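Local coordinates for EGF family domain-containing protein (Toxoplasma gondii, PDB 4Z80), which binds a peptide of the rhoptry-neck protein RON2L1 and, as AMA1 does with RON2, probably takes part in the moving junction during host-cell invasion, at residues A[298-303]-A[317-322]. Sequence-based numbering, arbitrary orientation.
Sequences DFRSST and CVRPMK
Arg300 and Arg319 lay their guanidinium groups flat on one another, CZ to CZ 3.6 Å with the planes 13° apart, an instructive case of two like charges stacked beside a carboxylate that probably eases their repulsion. The Arg300 chain can be followed outward. Its CB sits 3.9 Å from Arg319 NH2; the bend about CG-CD (chi3 74°) comes at CD, near the same nitrogen, and turns the head group over Arg319. NE donates to Asp298 OD1, which lies somewhat out of the guanidinium plane, NH1 lies over Arg319 NH1, and NH2 reaches Asp298 OD2 at 2.8 Å in a nearly straight bond. This side-on salt bridge uses the syn lone pairs of both carboxylate oxygens, fixes the rotation of the guanidinium and probably offsets part of the charge in the stack. Beside the stack the backbones form a single antiparallel bridge, the hydrogen-bonded pair Phe299 and Val318, with Phe299 N to Val318 O at 2.9 Å and Val318 N to Phe299 O at 3.0 Å. The bridge lays this loop of the PAN-like AMA1 region along strand 318-321, whose partner in its two-stranded sheet is 101-104; close by, the Cys317–Cys304 disulfide links the residue just after segment 298-303 to the start of 317-322. A water in the plane of the Arg319 guanidinium accepts from NH2 and donates to Phe299 O. Asp298 OD2 also rests against Arg319 CB, at 3.2 Å, and against Pro320 CD.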
ATOM      1  N   ASP A 298       2.402   9.127   7.940  1.00 11.79           N
ATOM      2  CA  ASP A 298       2.815   9.657   9.244  1.00 10.29           C
ATOM      3  C   ASP A 298       2.070  10.957   9.501  1.00 10.87           C
ATOM      4  O   ASP A 298       2.043  11.831   8.640  1.00 12.87           O
ATOM      5  CB  ASP A 298       4.333   9.889   9.277  1.00 10.73           C
ATOM      6  CG  ASP A 298       4.874  10.128  10.681  1.00 15.65           C
ATOM      7  OD1 ASP A 298       4.677  11.231  11.226  1.00 16.31           O
ATOM      8  OD2 ASP A 298       5.537   9.218  11.225  1.00 15.38           O
ATOM      9  N   PHE A 299       1.478  11.088  10.681  1.00  9.76           N
ATOM     10  CA  PHE A 299       0.820  12.330  11.084  1.00  9.97           C
ATOM     11  C   PHE A 299       0.957  12.427  12.589  1.00 10.91           C
ATOM     12  O   PHE A 299       0.560  11.517  13.312  1.00 10.55           O
ATOM     13  CB  PHE A 299      -0.650  12.357  10.655  1.00 10.53           C
ATOM     14  CG  PHE A 299      -1.335  13.688  10.884  1.00 11.06           C
ATOM     15  CD1 PHE A 299      -0.771  14.858  10.405  1.00 10.07           C
ATOM     16  CD2 PHE A 299      -2.547  13.763  11.550  1.00 10.23           C
ATOM     17  CE1 PHE A 299      -1.394  16.078  10.599  1.00 12.46           C
ATOM     18  CE2 PHE A 299      -3.175  14.983  11.746  1.00 10.54           C
ATOM     19  CZ  PHE A 299      -2.593  16.142  11.271  1.00 11.23           C
ATOM     20  N   ARG A 300       1.572  13.504  13.067  1.00 10.99           N
ATOM     21  CA  ARG A 300       1.870  13.628  14.490  1.00 10.36           C
ATOM     22  C   ARG A 300       1.822  15.089  14.938  1.00 11.89           C
ATOM     23  O   ARG A 300       2.402  15.447  15.962  1.00 14.37           O
ATOM     24  CB  ARG A 300       3.238  13.020  14.807  1.00 13.26           C
ATOM     25  CG  ARG A 300       4.400  13.698  14.104  1.00 10.88           C
ATOM     26  CD  ARG A 300       5.732  13.066  14.484  1.00 12.01           C
ATOM     27  NE  ARG A 300       5.947  11.765  13.858  1.00 12.83           N
ATOM     28  CZ  ARG A 300       6.950  10.949  14.161  1.00 12.76           C
ATOM     29  NH1 ARG A 300       7.828  11.294  15.096  1.00 13.20           N
ATOM     30  NH2 ARG A 300       7.068   9.786  13.530  1.00 14.13           N
ATOM     31  N   SER A 301       1.116  15.913  14.171  1.00 10.95           N
ATOM     32  CA  SER A 301       0.886  17.314  14.522  1.00 14.40           C
ATOM     33  C   SER A 301       0.090  17.487  15.801  1.00 13.27           C
ATOM     34  O   SER A 301      -0.580  16.567  16.256  1.00 13.91           O
ATOM     35  CB  SER A 301       0.139  18.006  13.387  1.00 17.25           C
ATOM     36  OG  SER A 301       0.889  17.953  12.193  1.00 23.58           O
ATOM     37  N   SER A 302       0.132  18.696  16.355  1.00 12.84           N
ATOM     38  CA  SER A 302      -0.609  19.003  17.565  1.00 13.34           C
ATOM     39  C   SER A 302      -2.113  18.815  17.391  1.00 14.96           C
ATOM     40  O   SER A 302      -2.831  18.653  18.373  1.00 18.40           O
ATOM     41  CB  SER A 302      -0.330  20.435  18.005  1.00 16.13           C
ATOM     42  OG  SER A 302      -0.720  21.343  17.007  1.00 19.20           O
ATOM     43  N   THR A 303      -2.574  18.827  16.143  1.00 14.05           N
ATOM     44  CA  THR A 303      -3.989  18.660  15.840  1.00 15.62           C
ATOM     45  C   THR A 303      -4.402  17.213  15.592  1.00 15.92           C
ATOM     46  O   THR A 303      -5.585  16.947  15.382  1.00 15.75           O
ATOM     47  CB  THR A 303      -4.379  19.462  14.594  1.00 15.91           C
ATOM     48  OG1 THR A 303      -3.541  19.073  13.502  1.00 20.10           O
ATOM     49  CG2 THR A 303      -4.232  20.956  14.843  1.00 21.96           C
ATOM     50  N   CYS A 317      -3.497  10.430  14.654  1.00 10.49           N
ATOM     51  CA  CYS A 317      -2.060  10.263  14.832  1.00 11.69           C
ATOM     52  C   CYS A 317      -1.679   8.886  14.320  1.00 10.50           C
ATOM     53  O   CYS A 317      -2.178   7.889  14.834  1.00 11.60           O
ATOM     54  CB  CYS A 317      -1.670  10.385  16.300  1.00 11.77           C
ATOM     55  SG  CYS A 317      -2.215  11.891  17.161  1.00 18.34           S
ATOM     56  N   VAL A 318      -0.811   8.822  13.319  1.00  9.35           N
ATOM     57  CA  VAL A 318      -0.365   7.537  12.796  1.00  8.89           C
ATOM     58  C   VAL A 318       1.111   7.612  12.458  1.00 10.76           C
ATOM     59  O   VAL A 318       1.646   8.694  12.233  1.00 11.33           O
ATOM     60  CB  VAL A 318      -1.152   7.097  11.518  1.00 10.41           C
ATOM     61  CG1 VAL A 318      -2.632   6.955  11.804  1.00 11.57           C
ATOM     62  CG2 VAL A 318      -0.927   8.063  10.359  1.00 13.02           C
ATOM     63  N   ARG A 319       1.771   6.464  12.410  1.00  9.39           N
ATOM     64  CA  ARG A 319       3.130   6.421  11.878  1.00  9.78           C
ATOM     65  C   ARG A 319       3.441   5.011  11.427  1.00 10.11           C
ATOM     66  O   ARG A 319       2.816   4.065  11.902  1.00 11.37           O
ATOM     67  CB  ARG A 319       4.156   6.896  12.914  1.00 11.61           C
ATOM     68  CG  ARG A 319       4.346   5.970  14.114  1.00 11.49           C
ATOM     69  CD  ARG A 319       5.230   6.624  15.188  1.00 13.10           C
ATOM     70  NE  ARG A 319       4.633   7.872  15.636  1.00 12.39           N
ATOM     71  CZ  ARG A 319       5.214   8.767  16.428  1.00 11.06           C
ATOM     72  NH1 ARG A 319       6.447   8.584  16.889  1.00 13.39           N
ATOM     73  NH2 ARG A 319       4.542   9.864  16.741  1.00 12.92           N
ATOM     74  N   PRO A 320       4.403   4.859  10.505  1.00 10.48           N
ATOM     75  CA  PRO A 320       4.764   3.501  10.104  1.00 10.69           C
ATOM     76  C   PRO A 320       5.523   2.783  11.200  1.00 11.74           C
ATOM     77  O   PRO A 320       6.321   3.400  11.912  1.00 13.00           O
ATOM     78  CB  PRO A 320       5.654   3.713   8.874  1.00 11.55           C
ATOM     79  CG  PRO A 320       5.521   5.162   8.514  1.00 13.89           C
ATOM     80  CD  PRO A 320       5.195   5.864   9.781  1.00 12.09           C
ATOM     81  N   MET A 321       5.273   1.486  11.331  1.00 10.91           N
ATOM     82  CA  MET A 321       5.971   0.659  12.302  1.00 10.73           C
ATOM     83  C   MET A 321       6.277  -0.699  11.712  1.00 11.40           C
ATOM     84  O   MET A 321       5.508  -1.223  10.905  1.00 12.33           O
ATOM     85  CB  MET A 321       5.151   0.460  13.582  1.00 12.21           C
ATOM     86  CG  MET A 321       5.016   1.675  14.470  1.00 14.17           C
ATOM     87  SD  MET A 321       4.080   1.289  15.968  1.00 17.03           S
ATOM     88  CE  MET A 321       5.171   0.146  16.795  1.00 19.33           C
ATOM     89  N   LYS A 322       7.406  -1.261  12.121  1.00 11.04           N
ATOM     90  CA  LYS A 322       7.720  -2.665  11.877  1.00 10.37           C
ATOM     91  C   LYS A 322       7.990  -3.353  13.195  1.00 13.14           C
ATOM     92  O   LYS A 322       8.650  -2.790  14.063  1.00 12.95           O
ATOM     93  CB  LYS A 322       8.944  -2.820  10.983  1.00 10.55           C
ATOM     94  CG  LYS A 322       8.804  -2.194   9.621  1.00 13.03           C
ATOM     95  CD  LYS A 322       9.962  -2.537   8.696  1.00 11.14           C
ATOM     96  CE  LYS A 322       9.774  -1.903   7.354  1.00 10.26           C
ATOM     97  NZ  LYS A 322      10.866  -2.264   6.410  1.00 13.89           N
TER
HETATM   98  O   HOH W   1       2.072   9.348  15.155  1.00 14.01           O